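Local atomic coordinates of choline binding protein A (Lactobacillus salivarius str. Ren, PDB entry 5GT1), a protein that probably acts as an S-layer, choline-binding protein in adhesion to human intestinal epithelial cells, seen here through its zinc-binding M23 peptidase-family part. Residues Y104-S109 / H135-I140; G69-A74 / I128-T133; N91-R96 / I114-G119; G78-I83 / Q120-G125; D23-P28 / A165-G170. All blocks are in the same frame, centred on the assembly; numbering follows the deposited sequence.

Interaction 1 (Y104-S109 / H135-I140); sequences YQEAFS and HLHLGI. With ZN (zinc ion), chain B.
H137 binds the zinc ion through ND1 at 2.1 Å, and Q105 of the neighbouring strand 101-108 lies alongside its ring. The Q105 amide sits over one face of the imidazole, displaced toward the rim, with the two planes 23° apart. Q105 CD comes 3.3 Å from H137 CD2. This side chain starts between the backbone N and the carbonyl carbon (chi1 70°) and then runs out extended, which carries the amide along the histidine. Its NE2 also gives a straight bond of 2.9 Å to E106 OE2, so the amide is fixed in rotation.

E106 meets H135 with its other oxygen. H135 NE2 to E106 OE1 is a weak, bent bond of 3.1 Å, and the carboxylate stands nearly upright to the imidazole plane. Water 1, a zinc ligand, donates to E106 OE2 at 2.7 Å and also bonds to H135 NE2. The two side chains thus hold a water on the metal. H57 and D61 complete the protein ligands of the zinc.

Behind this shell the backbones pair antiparallel. Q105 N bonds to H137 O at 2.9 Å, and H137 N bonds back to Q105 O. The other sheet face is apolar: L138 CD1 makes a CH-pi contact over the Y104 ring, while L136 CD1 packs on A107 CB. The Y104 hydroxyl reaches the backbone N of V75. H135 and H137 form the His-x-His motif of M23 peptidases, on a central strand of the antiparallel sheet.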
# COMPACT_ATOMS: atom_id res chain seq x y z
N TYR A 104 -2.35 3.35 1.34
CA TYR A 104 -3.18 2.16 1.48
C TYR A 104 -4.50 2.47 0.79
O TYR A 104 -5.24 3.35 1.23
CB TYR A 104 -3.45 1.83 2.97
CG TYR A 104 -2.20 1.61 3.79
CD1 TYR A 104 -1.77 0.31 4.11
CD2 TYR A 104 -1.45 2.69 4.26
CE1 TYR A 104 -0.62 0.11 4.88
CE2 TYR A 104 -0.29 2.49 5.01
CZ TYR A 104 0.11 1.19 5.30
OH TYR A 104 1.26 1.00 6.06
N GLN A 105 -4.81 1.75 -0.28
CA GLN A 105 -5.99 2.11 -1.07
C GLN A 105 -6.79 0.87 -1.46
O GLN A 105 -6.32 -0.26 -1.29
CB GLN A 105 -5.55 2.89 -2.32
CG GLN A 105 -4.83 2.02 -3.34
CD GLN A 105 -4.24 2.81 -4.48
OE1 GLN A 105 -3.47 3.74 -4.27
NE2 GLN A 105 -4.59 2.42 -5.72
N GLU A 106 -8.01 1.11 -1.95
CA GLU A 106 -8.92 0.09 -2.50
C GLU A 106 -9.47 -0.97 -1.55
O GLU A 106 -10.42 -1.69 -1.89
CB GLU A 106 -8.32 -0.54 -3.75
CG GLU A 106 -8.14 0.50 -4.86
CD GLU A 106 -7.47 -0.10 -6.06
OE1 GLU A 106 -8.17 -0.83 -6.82
OE2 GLU A 106 -6.26 0.14 -6.23
N ALA A 107 -8.91 -1.05 -0.34
CA ALA A 107 -9.33 -2.05 0.64
C ALA A 107 -10.64 -1.70 1.35
O ALA A 107 -11.27 -2.57 1.95
CB ALA A 107 -8.24 -2.22 1.70
N PHE A 108 -11.02 -0.43 1.31
CA PHE A 108 -12.07 0.08 2.20
C PHE A 108 -13.27 0.58 1.38
O PHE A 108 -13.17 1.57 0.65
CB PHE A 108 -11.50 1.18 3.10
CG PHE A 108 -10.10 0.91 3.60
CD1 PHE A 108 -9.86 -0.09 4.54
CD2 PHE A 108 -9.00 1.63 3.10
CE1 PHE A 108 -8.56 -0.37 4.98
CE2 PHE A 108 -7.70 1.37 3.56
CZ PHE A 108 -7.49 0.37 4.49
N SER A 109 -14.40 -0.14 1.47
CA SER A 109 -15.59 0.18 0.66
C SER A 109 -16.21 1.52 1.09
O SER A 109 -16.94 2.13 0.33
CB SER A 109 -16.64 -0.93 0.71
OG SER A 109 -17.25 -0.99 1.99
N HIS A 135 -9.39 -6.58 -2.44
CA HIS A 135 -7.94 -6.36 -2.25
C HIS A 135 -7.55 -5.05 -1.65
O HIS A 135 -8.30 -4.06 -1.71
CB HIS A 135 -7.16 -6.54 -3.56
CG HIS A 135 -7.41 -5.43 -4.55
ND1 HIS A 135 -8.60 -5.25 -5.15
CD2 HIS A 135 -6.57 -4.43 -5.04
CE1 HIS A 135 -8.54 -4.19 -5.98
NE2 HIS A 135 -7.29 -3.69 -5.91
N LEU A 136 -6.37 -5.07 -1.03
CA LEU A 136 -5.65 -3.89 -0.66
C LEU A 136 -4.60 -3.66 -1.73
O LEU A 136 -3.93 -4.60 -2.15
CB LEU A 136 -4.94 -4.12 0.69
CG LEU A 136 -3.81 -3.14 1.06
CD1 LEU A 136 -4.38 -1.79 1.46
CD2 LEU A 136 -2.94 -3.71 2.18
N HIS A 137 -4.47 -2.42 -2.18
CA HIS A 137 -3.32 -1.99 -2.97
C HIS A 137 -2.45 -1.10 -2.09
O HIS A 137 -2.92 -0.09 -1.53
CB HIS A 137 -3.79 -1.27 -4.24
CG HIS A 137 -2.70 -0.56 -5.02
ND1 HIS A 137 -2.36 -0.92 -6.28
CD2 HIS A 137 -1.91 0.55 -4.70
CE1 HIS A 137 -1.39 -0.09 -6.74
NE2 HIS A 137 -1.12 0.81 -5.77
N LEU A 138 -1.18 -1.49 -1.97
CA LEU A 138 -0.20 -0.72 -1.21
C LEU A 138 0.78 -0.06 -2.17
O LEU A 138 1.34 -0.73 -3.03
CB LEU A 138 0.56 -1.62 -0.23
CG LEU A 138 1.72 -0.99 0.55
CD1 LEU A 138 1.24 0.10 1.53
CD2 LEU A 138 2.49 -2.08 1.30
N GLY A 139 0.95 1.25 -2.05
CA GLY A 139 1.93 1.99 -2.86
C GLY A 139 2.94 2.66 -1.95
O GLY A 139 2.59 3.13 -0.86
N ILE A 140 4.19 2.69 -2.39
CA ILE A 140 5.25 3.34 -1.64
C ILE A 140 6.06 4.26 -2.57
O ILE A 140 6.45 3.84 -3.66
CB ILE A 140 6.20 2.32 -0.94
CG1 ILE A 140 5.39 1.40 -0.01
CG2 ILE A 140 7.26 3.07 -0.12
CD1 ILE A 140 6.22 0.30 0.65
ZN ZN B . -3.11 -2.35 -7.58
O HOH W 1 -5.21 -2.10 -7.19
O HOH W 2 -3.67 -0.70 -9.06
O HOH W 3 -4.64 -3.41 -9.28

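Interaction 2 (G69-A74 / I128-T133); sequences GSAVHA and IGYRDT. With ACT (acetate ion), chain C.
A71 and Y130 face each other as a non-hydrogen-bonded pair in a small two-stranded antiparallel sheet, made by strands 71-73 and 127-130. The backbones are joined at three points. V72 N donates to G129 O at 2.7 Å, I128 N donates to V72 O, and R131 N donates to S70 O just beyond the strand ends.

R131 adds a side-chain grip. It leaves the backbone extended and then bends at chi3 (53°), which brings the guanidinium back to the chain at G69. NH2 donates to G69 O at 2.9 Å, with the oxygen tilted 23° from the guanidinium plane. Water 4 donates to the same G69 O and accepts from R131 NE, so this carbonyl has two donors. NH2 also bonds to the carbonyl of H67, and F29 makes a cation-pi contact with the arginine.

On the outer face S70 OG meets the edge of the Y130 ring, near its plane, 3.4 Å from CD1. A71 CB lies 3.8 Å from Y130 CE1. On the buried side V72 CG2 touches R131 CB at 4.0 Å, and A74 CB packs on I128 CD1.

The little sheet lies against the larger one. V72 packs on Y104 and F108 of strand 101-108. A74 and I128 both rest on I122 of strand 121-122, and H73 pairs through its backbone with P28.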
# COMPACT_ATOMS: atom_id res chain seq x y z
N GLY A 69 -7.44 -11.96 5.58
CA GLY A 69 -7.42 -11.24 6.84
C GLY A 69 -8.37 -10.07 6.77
O GLY A 69 -8.81 -9.69 5.70
N SER A 70 -8.72 -9.52 7.92
CA SER A 70 -9.63 -8.41 7.97
C SER A 70 -8.89 -7.11 8.25
O SER A 70 -8.92 -6.18 7.43
CB SER A 70 -10.73 -8.67 9.01
OG SER A 70 -11.68 -7.61 8.98
N ALA A 71 -8.20 -7.04 9.39
CA ALA A 71 -7.46 -5.84 9.76
C ALA A 71 -6.27 -5.64 8.82
O ALA A 71 -5.52 -6.59 8.54
CB ALA A 71 -6.98 -5.94 11.21
N VAL A 72 -6.12 -4.41 8.32
CA VAL A 72 -4.96 -4.02 7.52
C VAL A 72 -3.93 -3.40 8.47
O VAL A 72 -4.20 -2.37 9.07
CB VAL A 72 -5.35 -2.98 6.44
CG1 VAL A 72 -4.09 -2.50 5.70
CG2 VAL A 72 -6.36 -3.59 5.46
N HIS A 73 -2.77 -4.05 8.59
CA HIS A 73 -1.72 -3.62 9.53
C HIS A 73 -0.71 -2.75 8.85
O HIS A 73 -0.27 -3.06 7.74
CB HIS A 73 -1.01 -4.85 10.12
CG HIS A 73 -1.88 -5.67 11.06
ND1 HIS A 73 -2.76 -6.59 10.61
CD2 HIS A 73 -1.98 -5.67 12.44
CE1 HIS A 73 -3.40 -7.16 11.66
NE2 HIS A 73 -2.92 -6.59 12.78
N ALA A 74 -0.32 -1.65 9.50
CA ALA A 74 0.63 -0.72 8.92
C ALA A 74 1.95 -1.44 8.68
O ALA A 74 2.41 -2.22 9.55
CB ALA A 74 0.84 0.47 9.85
N ILE A 128 -4.70 0.03 10.22
CA ILE A 128 -5.11 1.16 9.38
C ILE A 128 -6.64 1.19 9.22
O ILE A 128 -7.28 2.26 9.25
CB ILE A 128 -4.47 1.07 7.97
CG1 ILE A 128 -2.92 1.10 8.08
CG2 ILE A 128 -4.99 2.17 7.03
CD1 ILE A 128 -2.36 2.35 8.71
N GLY A 129 -7.20 0.00 9.06
CA GLY A 129 -8.62 -0.17 8.86
C GLY A 129 -8.90 -1.60 8.50
O GLY A 129 -8.00 -2.46 8.64
N TYR A 130 -10.12 -1.87 8.03
CA TYR A 130 -10.58 -3.23 7.76
C TYR A 130 -10.91 -3.39 6.28
O TYR A 130 -11.70 -2.63 5.74
CB TYR A 130 -11.79 -3.57 8.66
CG TYR A 130 -11.35 -3.61 10.10
CD1 TYR A 130 -10.96 -4.81 10.68
CD2 TYR A 130 -11.22 -2.42 10.85
CE1 TYR A 130 -10.49 -4.86 11.98
CE2 TYR A 130 -10.75 -2.46 12.17
CZ TYR A 130 -10.40 -3.68 12.71
OH TYR A 130 -9.93 -3.73 14.00
N ARG A 131 -10.29 -4.37 5.64
CA ARG A 131 -10.52 -4.62 4.22
C ARG A 131 -11.86 -5.35 4.07
O ARG A 131 -12.06 -6.42 4.64
CB ARG A 131 -9.40 -5.47 3.60
CG ARG A 131 -9.60 -5.79 2.13
CD ARG A 131 -8.53 -6.76 1.60
NE ARG A 131 -8.43 -7.98 2.42
CZ ARG A 131 -7.44 -8.88 2.35
NH1 ARG A 131 -6.44 -8.73 1.48
NH2 ARG A 131 -7.45 -9.93 3.16
N ASP A 132 -12.75 -4.78 3.28
CA ASP A 132 -13.99 -5.48 2.98
C ASP A 132 -14.21 -5.57 1.47
O ASP A 132 -15.31 -5.89 1.02
CB ASP A 132 -15.18 -4.79 3.67
CG ASP A 132 -15.38 -3.37 3.21
OD1 ASP A 132 -16.49 -2.83 3.46
OD2 ASP A 132 -14.46 -2.77 2.60
N THR A 133 -13.17 -5.29 0.70
CA THR A 133 -13.22 -5.43 -0.75
C THR A 133 -12.33 -6.61 -1.13
O THR A 133 -11.76 -7.27 -0.27
CB THR A 133 -12.70 -4.17 -1.47
OG1 THR A 133 -11.30 -4.03 -1.22
CG2 THR A 133 -13.45 -2.90 -1.02
C ACT C . -5.83 -9.52 10.48
O ACT C . -5.22 -9.38 11.57
OXT ACT C . -7.03 -9.88 10.48
CH3 ACT C . -5.20 -9.20 9.18
O HOH W 4 -10.75 -8.92 3.71
O HOH W 5 -13.14 -7.09 7.09

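Interaction 3 (N91-R96 / I114-G119); sequences NYVVVR and ISVKVG. With EDO (1,2-ethanediol), chain D.
V93 and I114 are the closest residues by backbone, with their CA atoms 8.0 Å apart; N91-R96 is mostly extended strand and I114-G119 is an irregular loop, so they meet through side chains alone. Both V93 and I114 direct their side chains at the opposite segment, and the two side chains run by each other, heading opposite ways. V93 CG2 touches two branches of the isoleucine: I114 CG2 at 3.6 Å and I114 CD1 at 3.8 Å.

The other V93 methyl serves a second partner. The rotamer, with CG1 anti to the backbone N (chi1 -179°), turns CG2 to I114 and CG1 to V116, where it meets CG2 at 3.9 Å. The valine therefore bridges two residues of the loop. I114 CD1 also reaches N91 CB, at 4.2 Å. The N91 amide is engaged elsewhere, its ND2 bonding to F108 O.

With an alanine in place of I114, the V93 CG2 methyl would probably lose most of its cover from the loop, and a gap would be likely to open beside N91.

S115 turns outward and its OG bonds to a 1,2-ethanediol molecule, probably from the crystallisation liquor. The S115 backbone N bonds to I128 O of strand 127-130. Strand 92-96 runs between strands 78-86 and 101-108 of the large antiparallel sheet. The loop covers V93 on a buried side of that sheet, with I114 also resting on I83 and F108.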
# COMPACT_ATOMS: atom_id res chain seq x y z
N ASN A 91 -11.43 4.73 -1.41
CA ASN A 91 -11.02 5.35 -0.14
C ASN A 91 -9.56 4.97 0.20
O ASN A 91 -9.21 3.78 0.18
CB ASN A 91 -11.96 4.94 1.00
CG ASN A 91 -13.40 5.35 0.74
OD1 ASN A 91 -13.73 6.53 0.82
ND2 ASN A 91 -14.25 4.39 0.41
N TYR A 92 -8.73 5.97 0.48
CA TYR A 92 -7.31 5.70 0.74
C TYR A 92 -6.78 6.41 1.98
O TYR A 92 -7.30 7.45 2.39
CB TYR A 92 -6.46 6.03 -0.49
CG TYR A 92 -6.48 7.50 -0.84
CD1 TYR A 92 -5.51 8.36 -0.33
CD2 TYR A 92 -7.48 8.02 -1.65
CE1 TYR A 92 -5.53 9.72 -0.62
CE2 TYR A 92 -7.51 9.38 -1.96
CZ TYR A 92 -6.54 10.22 -1.44
OH TYR A 92 -6.55 11.57 -1.72
N VAL A 93 -5.71 5.86 2.55
CA VAL A 93 -5.02 6.46 3.69
C VAL A 93 -3.57 6.66 3.29
O VAL A 93 -2.96 5.74 2.74
CB VAL A 93 -5.07 5.53 4.91
CG1 VAL A 93 -4.37 6.16 6.10
CG2 VAL A 93 -6.50 5.17 5.23
N VAL A 94 -3.04 7.85 3.56
CA VAL A 94 -1.64 8.18 3.31
C VAL A 94 -0.91 8.33 4.65
O VAL A 94 -1.35 9.08 5.55
CB VAL A 94 -1.49 9.47 2.46
CG1 VAL A 94 -0.02 9.76 2.13
CG2 VAL A 94 -2.33 9.34 1.18
N VAL A 95 0.19 7.59 4.80
CA VAL A 95 1.04 7.66 5.98
C VAL A 95 2.44 8.08 5.52
O VAL A 95 2.98 7.53 4.56
CB VAL A 95 1.13 6.28 6.70
CG1 VAL A 95 2.10 6.34 7.87
CG2 VAL A 95 -0.24 5.82 7.18
N ARG A 96 3.02 9.07 6.21
CA ARG A 96 4.35 9.58 5.85
C ARG A 96 5.32 9.30 6.97
O ARG A 96 5.04 9.63 8.12
CB ARG A 96 4.30 11.09 5.57
CG ARG A 96 5.66 11.74 5.33
CD ARG A 96 6.20 11.48 3.93
NE ARG A 96 7.64 11.75 3.85
CZ ARG A 96 8.42 11.48 2.79
NH1 ARG A 96 7.91 10.92 1.70
NH2 ARG A 96 9.72 11.78 2.84
N ILE A 114 -12.11 2.75 7.82
CA ILE A 114 -10.78 3.23 8.18
C ILE A 114 -10.75 3.54 9.68
O ILE A 114 -11.67 4.18 10.20
CB ILE A 114 -10.36 4.44 7.31
CG1 ILE A 114 -10.29 3.99 5.83
CG2 ILE A 114 -9.04 5.01 7.81
CD1 ILE A 114 -10.25 5.10 4.79
N SER A 115 -9.71 3.06 10.37
CA SER A 115 -9.62 3.13 11.83
C SER A 115 -8.80 4.31 12.32
O SER A 115 -8.90 4.69 13.50
CB SER A 115 -8.98 1.86 12.38
OG SER A 115 -9.76 0.73 12.04
N VAL A 116 -7.96 4.87 11.44
CA VAL A 116 -7.03 5.93 11.83
C VAL A 116 -7.60 7.30 11.43
O VAL A 116 -8.53 7.35 10.64
CB VAL A 116 -5.62 5.70 11.22
CG1 VAL A 116 -4.97 4.44 11.81
CG2 VAL A 116 -5.69 5.60 9.70
N LYS A 117 -7.05 8.37 12.00
CA LYS A 117 -7.45 9.75 11.69
C LYS A 117 -6.22 10.53 11.27
O LYS A 117 -5.11 10.26 11.73
CB LYS A 117 -8.06 10.43 12.92
CG LYS A 117 -9.13 9.61 13.63
CD LYS A 117 -10.53 9.94 13.13
N VAL A 118 -6.41 11.55 10.42
CA VAL A 118 -5.31 12.43 10.03
C VAL A 118 -4.62 13.00 11.28
O VAL A 118 -5.28 13.36 12.27
CB VAL A 118 -5.81 13.55 9.09
CG1 VAL A 118 -4.72 14.58 8.84
CG2 VAL A 118 -6.33 12.96 7.78
N GLY A 119 -3.29 13.05 11.26
CA GLY A 119 -2.49 13.51 12.40
C GLY A 119 -2.07 12.41 13.36
O GLY A 119 -1.21 12.62 14.21
C1 EDO D . -13.14 1.97 13.56
O1 EDO D . -12.13 1.01 13.87
C2 EDO D . -13.45 1.88 12.07
O2 EDO D . -13.34 0.50 11.66

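Interaction 4 (G78-I83 / Q120-G125); sequences GVVTQI and QQINTG
G78 and I122 form an antiparallel hydrogen-bonded pair, and V79 and Q121 follow as a non-hydrogen-bonded pair. Three backbone bonds hold the segments. G78 N donates to I122 O at 2.9 Å, and I122 N returns a nearly straight bond to G78 O at 2.8 Å. V80 N donates to Q120 O at 2.9 Å. V80 also bonds through its backbone to G119.

A weaker CA-H...O contact adds to these: V79 CA lies 3.4 Å from Q120 O. That carbonyl is thus approached by both an N-H and a C-H. A side chain on G78 would be pressed against the carbonyl O of the preceding residue, and glycine avoids this.

One apolar pair of side chains joins the segments. V80 CG2 meets I122 CG2 at 4.1 Å, the two side chains crossing at about a right angle.

Other side chains lie against backbone carbonyls or an amide. I122 has CG1 between the backbone N and the carbonyl carbon (chi1 67°), which sets CG1 over the backbone of G78, 3.5 Å from G78 O. On the other face V79 CG2 lies 3.5 Å from Q120 O. The bent Q121 side chain brings its amide back beside V79, with OE1 4.0 Å from V79 CB. The Q120 side chain leads away, and its OE1 accepts a bond from K117 N.

Strand 121-122 pairs with the start of strand 78-86, whose other side pairs with strand 92-96. There T81 and Q82 both face V94 in a classic beta bulge. V80 and I122 are buried, V80 touching V93 and I122 touching V95.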
# COMPACT_ATOMS: atom_id res chain seq x y z
N GLY A 78 4.77 5.89 11.01
CA GLY A 78 4.64 7.17 10.32
C GLY A 78 3.52 7.97 10.92
O GLY A 78 2.98 7.60 11.97
N VAL A 79 3.15 9.05 10.25
CA VAL A 79 2.01 9.85 10.66
C VAL A 79 0.98 9.88 9.52
O VAL A 79 1.34 10.04 8.34
CB VAL A 79 2.43 11.28 11.08
CG1 VAL A 79 3.07 12.03 9.92
CG2 VAL A 79 1.24 12.06 11.61
N VAL A 80 -0.29 9.73 9.86
CA VAL A 80 -1.35 9.79 8.87
C VAL A 80 -1.48 11.25 8.40
O VAL A 80 -1.74 12.15 9.21
CB VAL A 80 -2.68 9.26 9.43
CG1 VAL A 80 -3.80 9.36 8.39
CG2 VAL A 80 -2.52 7.82 9.93
N THR A 81 -1.28 11.48 7.10
CA THR A 81 -1.31 12.84 6.56
C THR A 81 -2.61 13.13 5.82
O THR A 81 -3.04 14.28 5.73
CB THR A 81 -0.12 13.12 5.61
OG1 THR A 81 -0.06 12.13 4.59
CG2 THR A 81 1.18 13.12 6.37
N GLN A 82 -3.24 12.09 5.30
CA GLN A 82 -4.37 12.28 4.42
C GLN A 82 -5.27 11.06 4.39
O GLN A 82 -4.80 9.92 4.36
CB GLN A 82 -3.86 12.61 3.01
CG GLN A 82 -4.91 13.14 2.05
CD GLN A 82 -4.30 13.52 0.71
OE1 GLN A 82 -3.36 14.32 0.64
NE2 GLN A 82 -4.83 12.95 -0.35
N ILE A 83 -6.57 11.31 4.43
CA ILE A 83 -7.57 10.29 4.17
C ILE A 83 -8.50 10.92 3.15
O ILE A 83 -9.06 12.00 3.40
CB ILE A 83 -8.34 9.89 5.46
CG1 ILE A 83 -7.37 9.33 6.53
CG2 ILE A 83 -9.46 8.91 5.15
CD1 ILE A 83 -8.00 9.04 7.87
N GLN A 120 -2.66 11.22 13.22
CA GLN A 120 -2.36 10.11 14.12
C GLN A 120 -0.96 9.54 13.89
O GLN A 120 -0.58 9.24 12.75
CB GLN A 120 -3.40 9.01 13.96
CG GLN A 120 -3.34 7.94 15.03
CD GLN A 120 -4.52 7.00 14.96
OE1 GLN A 120 -5.59 7.36 14.48
NE2 GLN A 120 -4.34 5.79 15.46
N GLN A 121 -0.20 9.40 14.97
CA GLN A 121 1.09 8.71 14.94
C GLN A 121 0.83 7.22 14.94
O GLN A 121 0.13 6.71 15.82
CB GLN A 121 1.92 9.06 16.18
CG GLN A 121 2.17 10.55 16.37
CD GLN A 121 3.16 11.13 15.38
OE1 GLN A 121 3.92 10.39 14.72
NE2 GLN A 121 3.17 12.45 15.26
N ILE A 122 1.38 6.51 13.97
CA ILE A 122 1.18 5.06 13.93
C ILE A 122 2.50 4.29 13.92
O ILE A 122 3.52 4.77 13.42
CB ILE A 122 0.27 4.61 12.77
CG1 ILE A 122 0.93 4.85 11.42
CG2 ILE A 122 -1.11 5.28 12.82
CD1 ILE A 122 0.50 3.84 10.38
N ASN A 123 2.47 3.11 14.52
CA ASN A 123 3.61 2.21 14.58
C ASN A 123 3.37 1.02 13.68
O ASN A 123 2.22 0.66 13.44
CB ASN A 123 3.81 1.72 16.02
CG ASN A 123 4.34 2.81 16.93
OD1 ASN A 123 5.18 3.62 16.54
ND2 ASN A 123 3.85 2.83 18.16
N THR A 124 4.44 0.43 13.18
CA THR A 124 4.35 -0.80 12.40
C THR A 124 3.38 -1.76 13.09
O THR A 124 3.46 -1.96 14.32
CB THR A 124 5.73 -1.46 12.26
OG1 THR A 124 6.65 -0.50 11.74
CG2 THR A 124 5.68 -2.67 11.34
N GLY A 125 2.45 -2.33 12.33
CA GLY A 125 1.50 -3.27 12.93
C GLY A 125 0.17 -2.67 13.38
O GLY A 125 -0.81 -3.41 13.50

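Interaction 5 (D23-P28 / A165-G170); sequences DTWGWP and ALIKNG
W25 lays one face of its indole against the backbone of G170. G170 CA makes a CH-pi contact 3.6 Å from the centroid of the five-membered ring. A side chain on G170 would run into W25 CG, so glycine permits this close approach. At the far end of the indole, W25 CH2 meets L166 CD2 at 4.0 Å.

I167 reaches both tryptophans. Its CG2 is anti to the backbone N (chi1 -68°), which sets it directly over the six-membered ring of W27, 3.5 Å from the centroid. The CG1 branch touches W25 CE3 obliquely with CG1, at 3.8 Å, and the W27 rim with CD1.

The W25 ring is fixed in rotation by its own segment. NE1 donates to D23 OD2 at 3.0 Å, in the indole plane but from above the carboxylate plane.

With an alanine in place of W25, G170 CA would probably lose its aromatic cover, a gap is likely to open beside I167 CG1, and D23 OD2 would be left without its NE1 mate.

Water 6 bridges D23 O and G170 O. Otherwise apolar and CH-pi contacts hold the N-terminal segment to helix 163-173, so the attachment rests mainly on shape fit and dispersion.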
# COMPACT_ATOMS: atom_id res chain seq x y z
N ASP A 23 12.97 1.85 12.70
CA ASP A 23 12.75 1.32 11.34
C ASP A 23 12.35 -0.16 11.30
O ASP A 23 13.03 -0.99 10.69
CB ASP A 23 13.96 1.60 10.43
CG ASP A 23 13.57 1.82 8.96
OD1 ASP A 23 12.85 2.81 8.68
OD2 ASP A 23 13.98 1.02 8.09
N THR A 24 11.25 -0.49 11.96
CA THR A 24 10.67 -1.81 11.78
C THR A 24 9.73 -1.82 10.57
O THR A 24 9.20 -0.78 10.15
CB THR A 24 9.97 -2.36 13.03
OG1 THR A 24 8.86 -1.52 13.36
CG2 THR A 24 10.95 -2.43 14.22
N TRP A 25 9.58 -3.00 10.02
CA TRP A 25 8.73 -3.23 8.87
C TRP A 25 7.89 -4.44 9.14
O TRP A 25 8.26 -5.26 10.00
CB TRP A 25 9.60 -3.50 7.67
CG TRP A 25 10.30 -2.29 7.11
CD1 TRP A 25 11.50 -1.71 7.55
CD2 TRP A 25 9.88 -1.48 5.97
NE1 TRP A 25 11.84 -0.63 6.76
CE2 TRP A 25 10.90 -0.44 5.80
CE3 TRP A 25 8.78 -1.51 5.10
CZ2 TRP A 25 10.81 0.53 4.79
CZ3 TRP A 25 8.70 -0.55 4.10
CH2 TRP A 25 9.69 0.44 3.94
N GLY A 26 6.79 -4.59 8.41
CA GLY A 26 5.90 -5.75 8.57
C GLY A 26 4.99 -5.87 7.37
O GLY A 26 4.84 -4.92 6.59
N TRP A 27 4.40 -7.04 7.18
CA TRP A 27 3.39 -7.23 6.13
C TRP A 27 2.02 -6.74 6.60
O TRP A 27 1.75 -6.69 7.81
CB TRP A 27 3.32 -8.71 5.74
CG TRP A 27 4.61 -9.17 5.15
CD1 TRP A 27 5.62 -9.92 5.76
CD2 TRP A 27 5.10 -8.88 3.81
NE1 TRP A 27 6.67 -10.13 4.88
CE2 TRP A 27 6.43 -9.52 3.70
CE3 TRP A 27 4.60 -8.17 2.72
CZ2 TRP A 27 7.19 -9.44 2.54
CZ3 TRP A 27 5.39 -8.09 1.56
CH2 TRP A 27 6.65 -8.72 1.47
N PRO A 28 1.14 -6.38 5.66
CA PRO A 28 -0.17 -5.86 6.08
C PRO A 28 -1.12 -6.92 6.64
O PRO A 28 -2.04 -6.58 7.39
CB PRO A 28 -0.73 -5.23 4.79
CG PRO A 28 -0.04 -5.93 3.69
CD PRO A 28 1.34 -6.28 4.20
N ALA A 165 9.81 -5.81 -2.42
CA ALA A 165 11.25 -5.71 -2.19
C ALA A 165 11.56 -4.87 -0.97
O ALA A 165 12.40 -5.24 -0.16
CB ALA A 165 11.95 -5.15 -3.43
N LEU A 166 10.87 -3.74 -0.82
CA LEU A 166 11.08 -2.86 0.33
C LEU A 166 10.74 -3.49 1.69
O LEU A 166 11.52 -3.38 2.63
CB LEU A 166 10.27 -1.57 0.18
CG LEU A 166 11.04 -0.26 0.05
CD1 LEU A 166 11.87 -0.25 -1.21
CD2 LEU A 166 10.07 0.91 0.02
N ILE A 167 9.57 -4.11 1.79
CA ILE A 167 9.14 -4.72 3.06
C ILE A 167 10.03 -5.92 3.38
O ILE A 167 10.49 -6.09 4.51
CB ILE A 167 7.65 -5.14 3.01
CG1 ILE A 167 6.75 -3.89 2.95
CG2 ILE A 167 7.30 -5.98 4.23
CD1 ILE A 167 5.38 -4.17 2.36
N LYS A 168 10.28 -6.74 2.37
CA LYS A 168 11.14 -7.90 2.51
C LYS A 168 12.54 -7.47 3.03
O LYS A 168 13.03 -8.01 4.03
CB LYS A 168 11.28 -8.56 1.16
CG LYS A 168 11.43 -10.05 1.15
CD LYS A 168 11.34 -10.56 -0.29
CE LYS A 168 12.01 -11.91 -0.42
NZ LYS A 168 11.58 -12.78 0.71
N ASN A 169 13.15 -6.50 2.35
CA ASN A 169 14.47 -6.01 2.77
C ASN A 169 14.43 -5.35 4.14
O ASN A 169 15.36 -5.52 4.96
CB ASN A 169 15.07 -5.07 1.71
CG ASN A 169 16.57 -4.87 1.90
OD1 ASN A 169 17.37 -5.82 1.78
ND2 ASN A 169 16.97 -3.65 2.25
N GLY A 170 13.37 -4.60 4.41
CA GLY A 170 13.19 -3.94 5.71
C GLY A 170 13.11 -4.93 6.86
O GLY A 170 13.76 -4.75 7.90
O HOH W 6 15.08 -2.39 8.53

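Interaction 5 brings the two ends of the modelled chain together, and the other four lie between them in sequence. Interaction 3 falls within the span of interaction 4, which falls within that of interaction 2. Interaction 1 alternates with all three. Interactions 1 and 4 lie in the large antiparallel sheet, and interaction 3 reaches it through strand 92-96; the centres of interactions 3 and 4 are about 6 Å apart. The small sheet of interaction 2 packs on it, about 9 Å from interaction 1 between centres. Interaction 5 lies about 16 Å from interaction 1 between centres, yet L138 touches I167 and I140 touches L166. The terminal helix thus backs the strand that carries H137.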